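Local coordinates for protein serine protease pet (Escherichia coli, PDB 4OM9) that probably acts as a secreted serine protease toxin, an autotransporter enterotoxin of enteroaggregative strains thought to cleave alpha-fodrin in host cells, at residues V334-A339 / I353-N358; A374-L379 / T393-Y398; L678-L683 / F698-I703; I605-S610 / I655-G660; K190-N195 / K239-P244. All blocks are in the same frame, centred on the assembly; numbering follows the deposited sequence.

Contact 1 of 5, residues V334-A339 / I353-N358; sequences VTFKGA and IKYASN
Tyr-355 lies along the backbone of Phe-336, Lys-337 and Gly-338 and ends in a polar grip on it. With CG anti to the backbone N (chi1 -169°), its ring runs beside the neighbouring strand, taking Phe-336 O over one face and bringing OH within 3.0 Å of Gly-338 N, a nearly straight bond (170°) in which the hydroxyl oxygen accepts. The same oxygen meets the carboxylate of Asp-359, so two partners hold the phenol oxygen. The ring of Phe-336 approaches obliquely, the planes 77° apart, with Phe-336 CD2 3.5 Å from Tyr-355 CE1. These are successive turns of a right-handed beta-helix, paired in parallel: Phe-336 N donates a hydrogen bond to Lys-354 O at 3.0 Å, and Ala-356 N donates one to Phe-336 O at 2.7 Å. On the buried face Ile-353 splits its two branches. CG1, held between the backbone N and the carbonyl carbon, carries CD1 to Phe-336 CB (3.7 Å), while Ile-353 CG2 meets Val-334 CG2 at 3.9 Å. Away from the rings, Ala-356 CB packs against Lys-337 CB at 3.8 Å. Lys-354, on the face with Thr-335, leads its amine away to Gln-373 and Ala-374.

Contact 2 of 5, residues A374-L379 / T393-Y398; sequences AQNTNL and TFNNIY
With chi1 at -70°, Phe-394 turns CG away from its own carbonyl carbon and lays its ring between two side chains of the preceding turn. Leu-379, whose CG is anti to the backbone N (chi1 170°), offers CB to the centre of one face, 3.6 Å from Phe-394 CD1. Gln-375, bent at its second torsion, supplies the opposite face, with CG 3.5 Å from Phe-394 CE1. Both are CH-pi contacts, and Thr-377 O sits at the ring edge in its plane, so the phenyl group is clamped above, below and at its rim. The bend also sends the buried carboxamide of Gln-375 back to the previous turn, where it bonds to Tyr-355 N and Ile-353 O. Leu-379 CD2 then meets Ile-397 CG2 at 3.8 Å. Outward, asparagines take over. Asn-395 ND2 donates to Asn-376 OD1 at 3.0 Å, the acceptor lying in the donor's amide plane although the two amides are turned 64° against each other. Asn-378 OD1 draws weak bonds from the N and ND2 of Asn-396 and from a water. Among the backbone bonds that join the turns are Asn-395 N to Thr-377 O (2.9 Å), Leu-379 N to Asn-396 O (2.9 Å) and Tyr-398 N to Leu-379 O (2.8 Å). Like residues piled on like, Asn-396 beside Asn-378 and Ile-397 beside Leu-379, are characteristic of the stacked coils of a parallel beta-helix.

Contact 3 of 5, residues L678-L683 / F698-I703; sequences LDRTAL and FTTSNI
Phe-698 O is gripped by two donors of different kinds: Leu-678 N reaches it across the strands at 2.9 Å, whereas the hydroxyl OG1 of the adjacent Thr-699 comes from above the carbonyl plane at 2.8 Å. That OG1 and its sister branch CG2 also press on Leu-678 CB, Thr-699 OG1 at 3.4 Å. One residue on, Thr-700 OG1, placed between its backbone N and carbonyl carbon (chi1 60°), donates to Asp-679 OD1 at 2.7 Å, using the anti lone pair of the carboxylate. The other oxygen, Asp-679 OD2, holds Arg-680 NH1 in a salt bridge of 2.8 Å, so the carboxylate is fixed from two sides and joins the turn of one coil to that of the next. Beyond the corner the register slips by one residue; the second ladder pairs Leu-683 with Ile-703, their side chains lying side by side with Leu-683 CD2 3.9 Å from Ile-703 CG2. The contact thus spans two faces of the beta-helix and the bend between them. On the preceding coil, Leu-678 rests on Ile-655 of strand 655-658 and Leu-683 on Ile-662 of strand 661-664, while Arg-680 NE and Thr-681 OG1 both bond to Asp-659.

Contact 4 of 5, residues I605-S610 / I655-G660; sequences IQAKNS and IMATDG
The carboxamide of Asn-609 meets Gly-660 of the partner turn through a water, which donates to Asn-609 OD1 at 2.6 Å and accepts from Gly-660 N at 2.9 Å, while Asn-609 ND2 is held by Asp-590. The carboxamide of Gln-606 swings back to Asn-585 in a weak bond, because the chain bends at chi2 (74°), and leaves its CG alongside the sulfur of Met-656. Between them, strands 605-608 and 655-658 run parallel, 5° apart, as neighbouring rungs of the right-handed beta-helix, although 46 residues intervene in the chain. Four backbone bonds stitch the rungs: Met-656 N to Ile-605 O, Ala-607 N to Met-656 O, Thr-658 N to Ala-607 O and Asn-609 N to Thr-658 O. Inside, identical residues stand in register, Ile-605 beside Ile-655 with their CD1 atoms 4.4 Å apart, and Ala-607 CB 3.9 Å from Ala-657 CB. The small methyls at this level are consistent with the close approach of the strands, Ala-607 CA and Ala-657 CA being 4.3 Å apart. Outside, Gln-606 and Met-656 point the same way, and Lys-608 leads away to a salt bridge with Glu-589. Where the strands end, Gly-660, at positive phi, brings its CA against Ser-610 O at 3.2 Å in a CA-H...O contact.

Contact 5 of 5, residues K190-N195 / K239-P244; sequences KVEYEN and KTYVTP
Strands 190-195 and 239-244 run antiparallel, their axes 4.5 Å apart at closest approach and 149° between directions, with Val-191 and Val-242 and then Tyr-193 and Thr-240 as hydrogen-bonded pairs. Tyr-193 holds CG between its backbone N and carbonyl carbon (chi1 81°), which folds the ring over the neighbouring strand: Thr-240 CB sits above the ring centre, 3.7 Å from Tyr-193 CE1, in a CH-pi contact. On the same buried face Tyr-193 CD2 touches Val-242 CG2 at 4.1 Å, and the phenol oxygen goes on to Arg-149. The pair belongs to the protease domain, whose clan PA membership is consistent with a chymotrypsin-like beta-barrel; strand 188-195 sits between 172-185 and 239-244 in its curled antiparallel sheet. The opposite face is polar. Glu-192 extends alongside Tyr-241, its carboxylate turned 80° from the ring plane and its OE2 3.1 Å from Tyr-241 OH, while its OE1 is taken by Thr-179. Lys-239, bent at two torsions, lays CD against Glu-192 OE1 (3.4 Å) and carries NZ to Glu-194 OE2 in a salt bridge of 3.1 Å, out of the carboxylate plane. Thr-237 O shares that ammonium, and His-177 holds Glu-194 OE1.

In the fold
Four of the five contacts join turns of one long beta-helix; contact 5 alone lies in the protease domain, and it alone pairs antiparallel strands. Contacts 1 and 2, with centres 11 Å apart, are linked by Gln-375, which serves both contacts. Contacts 3 and 4 share strand neighbours 655-658 and 676-679 and meet through Asp-659; their centres lie about 64 and 54 Å from that of contact 1. Contacts 1 and 5 are mostly buried and lean on tyrosine; contacts 2 to 4 are partly exposed, with asparagines, waters and a charged corner outside their aliphatic or aromatic interiors.

Contact 1 of 5, residues V334-A339 / I353-N358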
# COMPACT_ATOMS: atom_id res chain seq x y z
N VAL A 334 20.74 -28.22 31.83
CA VAL A 334 19.82 -29.24 31.32
C VAL A 334 19.02 -28.77 30.10
O VAL A 334 18.67 -27.59 29.96
CB VAL A 334 18.83 -29.71 32.42
CG1 VAL A 334 19.58 -30.26 33.61
CG2 VAL A 334 17.93 -28.56 32.85
N THR A 335 18.74 -29.71 29.20
CA THR A 335 17.98 -29.40 28.01
C THR A 335 16.58 -29.99 28.08
O THR A 335 16.34 -30.99 28.76
CB THR A 335 18.69 -29.91 26.75
OG1 THR A 335 18.75 -31.34 26.78
CG2 THR A 335 20.13 -29.35 26.67
N PHE A 336 15.65 -29.33 27.41
CA PHE A 336 14.35 -29.92 27.19
C PHE A 336 14.15 -30.22 25.71
O PHE A 336 14.61 -29.47 24.85
CB PHE A 336 13.23 -29.02 27.67
CG PHE A 336 11.85 -29.51 27.27
CD1 PHE A 336 11.32 -30.64 27.86
CD2 PHE A 336 11.11 -28.82 26.33
CE1 PHE A 336 10.06 -31.09 27.51
CE2 PHE A 336 9.84 -29.26 25.97
CZ PHE A 336 9.31 -30.40 26.55
N LYS A 337 13.46 -31.33 25.44
CA LYS A 337 13.08 -31.70 24.09
C LYS A 337 11.71 -32.34 24.10
O LYS A 337 11.38 -33.10 25.01
CB LYS A 337 14.09 -32.67 23.48
CG LYS A 337 13.75 -33.09 22.07
CD LYS A 337 14.83 -33.97 21.47
CE LYS A 337 14.48 -34.35 20.03
NZ LYS A 337 15.62 -35.06 19.36
N GLY A 338 10.91 -32.03 23.08
CA GLY A 338 9.61 -32.65 22.90
C GLY A 338 8.79 -32.05 21.77
O GLY A 338 9.33 -31.54 20.80
N ALA A 339 7.47 -32.11 21.93
CA ALA A 339 6.52 -31.67 20.92
C ALA A 339 6.54 -30.16 20.76
O ALA A 339 6.23 -29.63 19.71
CB ALA A 339 5.13 -32.15 21.29
N ILE A 353 16.11 -22.54 31.01
CA ILE A 353 16.94 -23.69 30.65
C ILE A 353 17.16 -23.51 29.16
O ILE A 353 16.62 -22.57 28.56
CB ILE A 353 16.26 -25.07 30.90
CG1 ILE A 353 14.97 -25.16 30.06
CG2 ILE A 353 15.96 -25.27 32.36
CD1 ILE A 353 14.20 -26.48 30.18
N LYS A 354 17.91 -24.43 28.57
CA LYS A 354 18.03 -24.50 27.13
C LYS A 354 17.05 -25.50 26.53
O LYS A 354 16.83 -26.59 27.08
CB LYS A 354 19.46 -24.89 26.74
CG LYS A 354 20.50 -23.84 27.06
CD LYS A 354 21.80 -24.18 26.37
CE LYS A 354 22.90 -23.17 26.68
NZ LYS A 354 22.56 -22.25 27.81
N TYR A 355 16.42 -25.12 25.42
CA TYR A 355 15.76 -26.13 24.61
C TYR A 355 16.91 -26.87 23.94
O TYR A 355 17.95 -26.27 23.64
CB TYR A 355 14.77 -25.52 23.57
CG TYR A 355 13.92 -26.61 22.96
CD1 TYR A 355 12.79 -27.08 23.60
CD2 TYR A 355 14.30 -27.21 21.77
CE1 TYR A 355 12.04 -28.12 23.07
CE2 TYR A 355 13.58 -28.23 21.23
CZ TYR A 355 12.45 -28.69 21.87
OH TYR A 355 11.74 -29.72 21.31
N ALA A 356 16.75 -28.18 23.77
CA ALA A 356 17.74 -29.03 23.10
C ALA A 356 18.26 -28.43 21.80
O ALA A 356 17.54 -27.71 21.10
CB ALA A 356 17.14 -30.41 22.84
N SER A 357 19.50 -28.76 21.46
CA SER A 357 20.20 -28.09 20.37
C SER A 357 20.13 -28.84 19.04
O SER A 357 20.54 -28.32 18.01
CB SER A 357 21.67 -27.87 20.74
OG SER A 357 22.44 -28.99 20.35
N ASN A 358 19.64 -30.07 19.05
CA ASN A 358 19.49 -30.75 17.77
C ASN A 358 18.03 -30.73 17.29
O ASN A 358 17.66 -31.47 16.38
CB ASN A 358 20.02 -32.19 17.85
CG ASN A 358 19.28 -33.05 18.88
OD1 ASN A 358 18.57 -32.54 19.75
ND2 ASN A 358 19.47 -34.36 18.79

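Contact 2 of 5, residues A374-L379 / T393-Y398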
# COMPACT_ATOMS: atom_id res chain seq x y z
N ALA A 374 20.57 -17.69 26.57
CA ALA A 374 20.77 -18.09 25.18
C ALA A 374 20.49 -19.59 25.05
O ALA A 374 20.75 -20.37 25.98
CB ALA A 374 22.20 -17.76 24.71
N GLN A 375 20.00 -19.98 23.88
CA GLN A 375 19.45 -21.31 23.67
C GLN A 375 20.34 -22.19 22.81
O GLN A 375 20.25 -23.42 22.89
CB GLN A 375 18.07 -21.20 23.03
CG GLN A 375 17.05 -20.54 23.93
CD GLN A 375 16.71 -21.39 25.13
OE1 GLN A 375 16.06 -22.45 25.01
NE2 GLN A 375 17.16 -20.96 26.30
N ASN A 376 21.20 -21.57 22.00
CA ASN A 376 21.99 -22.32 21.02
C ASN A 376 21.10 -23.30 20.22
O ASN A 376 21.47 -24.43 19.95
CB ASN A 376 23.14 -23.06 21.72
CG ASN A 376 24.10 -23.73 20.75
OD1 ASN A 376 24.20 -23.33 19.58
ND2 ASN A 376 24.79 -24.77 21.22
N THR A 377 19.91 -22.84 19.84
CA THR A 377 19.05 -23.64 18.97
C THR A 377 18.12 -22.72 18.22
O THR A 377 18.18 -21.51 18.40
CB THR A 377 18.21 -24.71 19.75
OG1 THR A 377 17.78 -25.76 18.86
CG2 THR A 377 17.00 -24.07 20.40
N ASN A 378 17.25 -23.30 17.38
CA ASN A 378 16.32 -22.53 16.56
C ASN A 378 14.94 -22.47 17.18
O ASN A 378 14.51 -23.38 17.88
CB ASN A 378 16.24 -23.11 15.15
CG ASN A 378 17.59 -23.06 14.43
OD1 ASN A 378 18.48 -22.29 14.81
ND2 ASN A 378 17.74 -23.88 13.39
N LEU A 379 14.27 -21.35 16.94
CA LEU A 379 12.92 -21.16 17.40
C LEU A 379 11.96 -21.19 16.20
O LEU A 379 12.25 -20.63 15.15
CB LEU A 379 12.79 -19.84 18.15
CG LEU A 379 11.34 -19.46 18.46
CD1 LEU A 379 10.77 -20.37 19.52
CD2 LEU A 379 11.18 -18.00 18.86
N THR A 393 19.77 -14.81 21.66
CA THR A 393 18.89 -15.71 22.39
C THR A 393 18.66 -17.03 21.65
O THR A 393 18.86 -18.11 22.21
CB THR A 393 17.56 -15.02 22.69
OG1 THR A 393 17.82 -13.90 23.54
CG2 THR A 393 16.62 -15.99 23.37
N PHE A 394 18.30 -16.96 20.38
CA PHE A 394 18.25 -18.15 19.54
C PHE A 394 19.27 -18.00 18.44
O PHE A 394 19.73 -16.90 18.18
CB PHE A 394 16.85 -18.36 18.97
CG PHE A 394 15.84 -18.76 20.00
CD1 PHE A 394 15.69 -20.10 20.35
CD2 PHE A 394 15.08 -17.81 20.65
CE1 PHE A 394 14.76 -20.49 21.31
CE2 PHE A 394 14.16 -18.18 21.61
CZ PHE A 394 14.00 -19.53 21.95
N ASN A 395 19.65 -19.09 17.81
CA ASN A 395 20.55 -18.99 16.69
C ASN A 395 19.78 -18.41 15.46
O ASN A 395 20.22 -17.43 14.85
CB ASN A 395 21.19 -20.35 16.40
CG ASN A 395 22.10 -20.82 17.56
OD1 ASN A 395 22.64 -20.01 18.32
ND2 ASN A 395 22.27 -22.13 17.69
N ASN A 396 18.62 -18.99 15.17
CA ASN A 396 17.71 -18.54 14.11
C ASN A 396 16.27 -18.58 14.60
O ASN A 396 15.88 -19.53 15.28
CB ASN A 396 17.83 -19.42 12.87
CG ASN A 396 19.19 -19.35 12.25
OD1 ASN A 396 19.53 -18.37 11.58
ND2 ASN A 396 20.00 -20.39 12.46
N ILE A 397 15.48 -17.58 14.21
CA ILE A 397 14.06 -17.55 14.55
C ILE A 397 13.16 -17.59 13.30
O ILE A 397 13.40 -16.86 12.32
CB ILE A 397 13.74 -16.30 15.37
CG1 ILE A 397 14.53 -16.33 16.67
CG2 ILE A 397 12.23 -16.21 15.64
CD1 ILE A 397 14.51 -15.03 17.43
N TYR A 398 12.13 -18.44 13.35
CA TYR A 398 11.14 -18.57 12.28
C TYR A 398 9.78 -18.17 12.81
O TYR A 398 9.30 -18.73 13.79
CB TYR A 398 11.15 -19.99 11.74
CG TYR A 398 10.00 -20.51 10.87
CD1 TYR A 398 8.90 -21.12 11.46
CD2 TYR A 398 10.09 -20.51 9.47
CE1 TYR A 398 7.89 -21.67 10.68
CE2 TYR A 398 9.07 -21.04 8.67
CZ TYR A 398 7.97 -21.63 9.30
OH TYR A 398 6.95 -22.20 8.58
O HOH W 1 20.38 -24.22 15.85

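Contact 3 of 5, residues L678-L683 / F698-I703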
# COMPACT_ATOMS: atom_id res chain seq x y z
N LEU A 678 13.33 25.51 -2.28
CA LEU A 678 14.26 24.89 -3.22
C LEU A 678 15.41 25.86 -3.56
O LEU A 678 15.19 26.95 -4.10
CB LEU A 678 13.54 24.47 -4.49
CG LEU A 678 12.67 23.21 -4.56
CD1 LEU A 678 12.21 22.67 -3.19
CD2 LEU A 678 11.47 23.41 -5.48
N ASP A 679 16.63 25.46 -3.22
CA ASP A 679 17.79 26.29 -3.52
C ASP A 679 18.68 25.59 -4.52
O ASP A 679 19.32 24.61 -4.19
CB ASP A 679 18.57 26.61 -2.26
CG ASP A 679 19.73 27.55 -2.52
OD1 ASP A 679 19.76 28.16 -3.60
OD2 ASP A 679 20.63 27.67 -1.65
N ARG A 680 18.72 26.10 -5.75
CA ARG A 680 19.44 25.47 -6.85
C ARG A 680 18.84 24.09 -7.11
O ARG A 680 19.51 23.16 -7.55
CB ARG A 680 20.94 25.38 -6.54
CG ARG A 680 21.51 26.68 -5.99
CD ARG A 680 23.02 26.66 -5.84
NE ARG A 680 23.50 25.65 -4.90
CZ ARG A 680 23.43 25.75 -3.58
NH1 ARG A 680 22.89 26.82 -3.00
NH2 ARG A 680 23.91 24.78 -2.82
N THR A 681 17.55 23.98 -6.84
CA THR A 681 16.86 22.71 -6.99
C THR A 681 15.76 22.74 -8.07
O THR A 681 14.63 23.15 -7.80
CB THR A 681 16.25 22.24 -5.63
OG1 THR A 681 17.32 21.94 -4.70
CG2 THR A 681 15.35 20.99 -5.81
N ALA A 682 16.10 22.29 -9.27
CA ALA A 682 15.17 22.36 -10.40
C ALA A 682 13.94 21.45 -10.24
O ALA A 682 14.06 20.27 -9.91
CB ALA A 682 15.90 22.04 -11.69
N LEU A 683 12.77 22.02 -10.51
CA LEU A 683 11.51 21.31 -10.37
C LEU A 683 10.83 21.09 -11.71
O LEU A 683 10.47 22.05 -12.39
CB LEU A 683 10.57 22.08 -9.44
CG LEU A 683 9.15 21.50 -9.36
CD1 LEU A 683 9.17 20.03 -9.01
CD2 LEU A 683 8.31 22.26 -8.35
N PHE A 698 9.18 28.84 -2.27
CA PHE A 698 10.25 29.71 -2.72
C PHE A 698 11.31 28.88 -3.42
O PHE A 698 11.62 27.77 -2.98
CB PHE A 698 10.89 30.47 -1.56
CG PHE A 698 9.90 31.04 -0.60
CD1 PHE A 698 9.36 30.27 0.41
CD2 PHE A 698 9.51 32.37 -0.70
CE1 PHE A 698 8.45 30.80 1.30
CE2 PHE A 698 8.60 32.90 0.18
CZ PHE A 698 8.06 32.12 1.18
N THR A 699 11.88 29.42 -4.49
CA THR A 699 12.89 28.69 -5.24
C THR A 699 13.85 29.64 -5.94
O THR A 699 13.44 30.55 -6.66
CB THR A 699 12.26 27.76 -6.26
OG1 THR A 699 11.40 26.84 -5.57
CG2 THR A 699 13.32 26.96 -6.98
N THR A 700 15.14 29.40 -5.73
CA THR A 700 16.17 30.19 -6.39
C THR A 700 16.38 29.70 -7.81
O THR A 700 17.20 30.23 -8.56
CB THR A 700 17.49 30.12 -5.62
OG1 THR A 700 17.93 28.75 -5.55
CG2 THR A 700 17.30 30.66 -4.21
N SER A 701 15.60 28.69 -8.18
CA SER A 701 15.68 28.06 -9.48
C SER A 701 14.33 28.18 -10.19
O SER A 701 13.51 29.01 -9.81
CB SER A 701 16.08 26.59 -9.33
OG SER A 701 16.25 25.95 -10.58
N ASN A 702 14.11 27.32 -11.18
CA ASN A 702 12.90 27.38 -12.01
C ASN A 702 12.02 26.12 -11.93
O ASN A 702 12.48 25.06 -11.53
CB ASN A 702 13.30 27.60 -13.46
CG ASN A 702 13.98 26.39 -14.05
OD1 ASN A 702 13.37 25.65 -14.82
ND2 ASN A 702 15.23 26.15 -13.67
N ILE A 703 10.77 26.28 -12.35
CA ILE A 703 9.78 25.22 -12.38
C ILE A 703 9.27 25.02 -13.79
O ILE A 703 8.72 25.95 -14.38
CB ILE A 703 8.58 25.53 -11.46
CG1 ILE A 703 9.05 25.75 -10.03
CG2 ILE A 703 7.53 24.42 -11.53
CD1 ILE A 703 8.03 26.46 -9.18
O HOH W 2 12.69 22.29 -14.23

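Contact 4 of 5, residues I605-S610 / I655-G660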
# COMPACT_ATOMS: atom_id res chain seq x y z
N ILE A 605 9.87 16.44 3.48
CA ILE A 605 11.13 15.98 2.92
C ILE A 605 12.22 17.05 3.05
O ILE A 605 12.00 18.20 2.67
CB ILE A 605 10.98 15.60 1.45
CG1 ILE A 605 9.90 14.52 1.25
CG2 ILE A 605 12.31 15.14 0.88
CD1 ILE A 605 9.74 14.12 -0.21
N GLN A 606 13.36 16.67 3.61
CA GLN A 606 14.57 17.49 3.54
C GLN A 606 15.54 16.78 2.61
O GLN A 606 15.83 15.60 2.80
CB GLN A 606 15.20 17.71 4.93
CG GLN A 606 14.29 18.35 5.98
CD GLN A 606 13.22 17.40 6.54
OE1 GLN A 606 13.51 16.24 6.88
NE2 GLN A 606 11.99 17.88 6.63
N ALA A 607 16.04 17.48 1.59
CA ALA A 607 16.89 16.83 0.60
C ALA A 607 18.17 17.60 0.37
O ALA A 607 18.16 18.83 0.25
CB ALA A 607 16.14 16.63 -0.72
N LYS A 608 19.28 16.88 0.30
CA LYS A 608 20.56 17.51 0.04
C LYS A 608 21.27 16.75 -1.07
O LYS A 608 21.46 15.54 -0.97
CB LYS A 608 21.41 17.54 1.31
CG LYS A 608 22.78 18.16 1.14
CD LYS A 608 23.69 17.82 2.32
CE LYS A 608 23.19 18.38 3.67
NZ LYS A 608 22.21 17.48 4.40
N ASN A 609 21.66 17.48 -2.11
CA ASN A 609 22.34 16.91 -3.27
C ASN A 609 21.73 15.56 -3.69
O ASN A 609 22.44 14.58 -3.92
CB ASN A 609 23.83 16.74 -2.97
CG ASN A 609 24.63 16.30 -4.20
OD1 ASN A 609 24.42 16.83 -5.30
ND2 ASN A 609 25.51 15.31 -4.02
N SER A 610 20.41 15.53 -3.75
CA SER A 610 19.69 14.30 -3.98
C SER A 610 18.61 14.46 -5.06
O SER A 610 18.16 15.57 -5.36
CB SER A 610 19.05 13.81 -2.68
OG SER A 610 20.02 13.35 -1.76
N ILE A 655 8.73 20.21 0.88
CA ILE A 655 10.07 19.88 0.41
C ILE A 655 11.11 21.00 0.62
O ILE A 655 11.01 22.11 0.06
CB ILE A 655 10.04 19.50 -1.10
CG1 ILE A 655 8.97 18.43 -1.38
CG2 ILE A 655 11.42 19.05 -1.55
CD1 ILE A 655 9.10 17.72 -2.73
N MET A 656 12.11 20.70 1.45
CA MET A 656 13.28 21.55 1.59
C MET A 656 14.47 20.86 0.95
O MET A 656 14.94 19.83 1.43
CB MET A 656 13.59 21.84 3.06
CG MET A 656 12.41 22.30 3.86
SD MET A 656 12.70 22.19 5.63
CE MET A 656 11.15 22.83 6.28
N ALA A 657 14.99 21.45 -0.12
CA ALA A 657 16.03 20.79 -0.89
C ALA A 657 17.19 21.73 -1.23
O ALA A 657 17.03 22.93 -1.36
CB ALA A 657 15.41 20.20 -2.19
N THR A 658 18.37 21.16 -1.38
CA THR A 658 19.53 21.89 -1.84
C THR A 658 20.15 21.09 -2.98
O THR A 658 20.43 19.90 -2.81
CB THR A 658 20.56 22.12 -0.71
OG1 THR A 658 20.00 22.98 0.29
CG2 THR A 658 21.83 22.77 -1.25
N ASP A 659 20.31 21.72 -4.14
CA ASP A 659 20.78 21.04 -5.36
C ASP A 659 19.96 19.80 -5.73
O ASP A 659 18.80 19.69 -5.35
CB ASP A 659 22.24 20.67 -5.20
CG ASP A 659 23.13 21.91 -5.01
OD1 ASP A 659 23.05 22.84 -5.85
OD2 ASP A 659 23.88 21.95 -4.02
N GLY A 660 20.57 18.89 -6.48
CA GLY A 660 19.89 17.69 -6.97
C GLY A 660 18.82 18.06 -7.99
O GLY A 660 18.99 19.03 -8.75
O HOH W 3 23.23 17.97 -7.26
O HOH W 4 18.38 17.80 -3.06

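Contact 5 of 5, residues K190-N195 / K239-P244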
# COMPACT_ATOMS: atom_id res chain seq x y z
N LYS A 190 -23.12 -40.38 5.28
CA LYS A 190 -22.12 -39.44 4.78
C LYS A 190 -22.74 -38.29 4.00
O LYS A 190 -23.74 -38.45 3.32
CB LYS A 190 -21.10 -40.16 3.89
CG LYS A 190 -20.15 -41.13 4.63
CD LYS A 190 -19.09 -41.66 3.66
CE LYS A 190 -18.11 -42.58 4.35
NZ LYS A 190 -18.82 -43.78 4.91
N VAL A 191 -22.11 -37.13 4.09
CA VAL A 191 -22.61 -35.96 3.39
C VAL A 191 -22.21 -36.05 1.93
O VAL A 191 -21.09 -36.41 1.59
CB VAL A 191 -22.09 -34.67 4.02
CG1 VAL A 191 -22.40 -33.46 3.15
CG2 VAL A 191 -22.70 -34.52 5.39
N GLU A 192 -23.17 -35.74 1.06
CA GLU A 192 -22.97 -35.87 -0.37
C GLU A 192 -23.05 -34.49 -0.99
O GLU A 192 -23.92 -33.70 -0.64
CB GLU A 192 -24.02 -36.80 -0.98
CG GLU A 192 -23.97 -36.93 -2.51
CD GLU A 192 -25.22 -37.63 -3.07
OE1 GLU A 192 -26.17 -36.91 -3.45
OE2 GLU A 192 -25.26 -38.87 -3.13
N TYR A 193 -22.11 -34.18 -1.88
CA TYR A 193 -22.19 -32.89 -2.55
C TYR A 193 -21.97 -33.01 -4.05
O TYR A 193 -21.49 -34.02 -4.56
CB TYR A 193 -21.22 -31.87 -1.91
CG TYR A 193 -19.73 -31.86 -2.30
CD1 TYR A 193 -19.32 -31.69 -3.61
CD2 TYR A 193 -18.75 -31.89 -1.31
CE1 TYR A 193 -17.97 -31.62 -3.95
CE2 TYR A 193 -17.38 -31.82 -1.63
CZ TYR A 193 -17.01 -31.68 -2.97
OH TYR A 193 -15.69 -31.61 -3.34
N GLU A 194 -22.36 -31.93 -4.72
CA GLU A 194 -22.19 -31.77 -6.15
C GLU A 194 -21.52 -30.41 -6.38
O GLU A 194 -21.86 -29.43 -5.70
CB GLU A 194 -23.53 -31.87 -6.86
CG GLU A 194 -23.51 -31.66 -8.37
CD GLU A 194 -24.91 -31.72 -8.97
OE1 GLU A 194 -25.57 -30.66 -9.04
OE2 GLU A 194 -25.36 -32.83 -9.35
N ASN A 195 -20.58 -30.35 -7.31
CA ASN A 195 -19.92 -29.08 -7.61
C ASN A 195 -20.80 -28.09 -8.35
O ASN A 195 -21.79 -28.48 -8.98
CB ASN A 195 -18.66 -29.33 -8.42
CG ASN A 195 -17.55 -29.86 -7.58
OD1 ASN A 195 -16.73 -29.10 -7.05
ND2 ASN A 195 -17.52 -31.17 -7.43
N LYS A 239 -20.75 -36.90 -7.80
CA LYS A 239 -21.06 -36.67 -6.41
C LYS A 239 -19.80 -36.92 -5.57
O LYS A 239 -18.99 -37.81 -5.89
CB LYS A 239 -22.21 -37.57 -5.96
CG LYS A 239 -23.52 -37.40 -6.72
CD LYS A 239 -24.28 -36.17 -6.19
CE LYS A 239 -25.65 -35.95 -6.84
NZ LYS A 239 -25.54 -35.70 -8.30
N THR A 240 -19.64 -36.16 -4.49
CA THR A 240 -18.56 -36.44 -3.55
C THR A 240 -19.10 -36.73 -2.15
O THR A 240 -20.03 -36.08 -1.68
CB THR A 240 -17.56 -35.28 -3.48
OG1 THR A 240 -17.01 -35.05 -4.79
CG2 THR A 240 -16.43 -35.61 -2.53
N TYR A 241 -18.52 -37.71 -1.48
CA TYR A 241 -18.97 -38.02 -0.14
C TYR A 241 -17.95 -37.54 0.88
O TYR A 241 -16.76 -37.75 0.72
CB TYR A 241 -19.24 -39.52 -0.00
CG TYR A 241 -20.27 -39.95 -1.00
CD1 TYR A 241 -19.92 -40.17 -2.33
CD2 TYR A 241 -21.60 -40.07 -0.64
CE1 TYR A 241 -20.85 -40.53 -3.26
CE2 TYR A 241 -22.55 -40.43 -1.58
CZ TYR A 241 -22.16 -40.66 -2.88
OH TYR A 241 -23.08 -41.02 -3.84
N VAL A 242 -18.47 -36.88 1.91
CA VAL A 242 -17.66 -36.41 3.01
C VAL A 242 -17.94 -37.17 4.30
O VAL A 242 -19.09 -37.25 4.74
CB VAL A 242 -17.90 -34.92 3.27
CG1 VAL A 242 -16.85 -34.40 4.24
CG2 VAL A 242 -17.90 -34.14 1.95
N THR A 243 -16.89 -37.71 4.89
CA THR A 243 -16.98 -38.27 6.24
C THR A 243 -17.16 -37.12 7.21
O THR A 243 -16.28 -36.27 7.33
CB THR A 243 -15.73 -39.09 6.60
OG1 THR A 243 -15.70 -40.27 5.79
CG2 THR A 243 -15.73 -39.48 8.08
N PRO A 244 -18.31 -37.06 7.88
CA PRO A 244 -18.63 -35.97 8.80
C PRO A 244 -17.64 -35.93 9.95
O PRO A 244 -17.34 -36.99 10.53
CB PRO A 244 -20.03 -36.32 9.31
CG PRO A 244 -20.58 -37.29 8.29
CD PRO A 244 -19.39 -38.06 7.82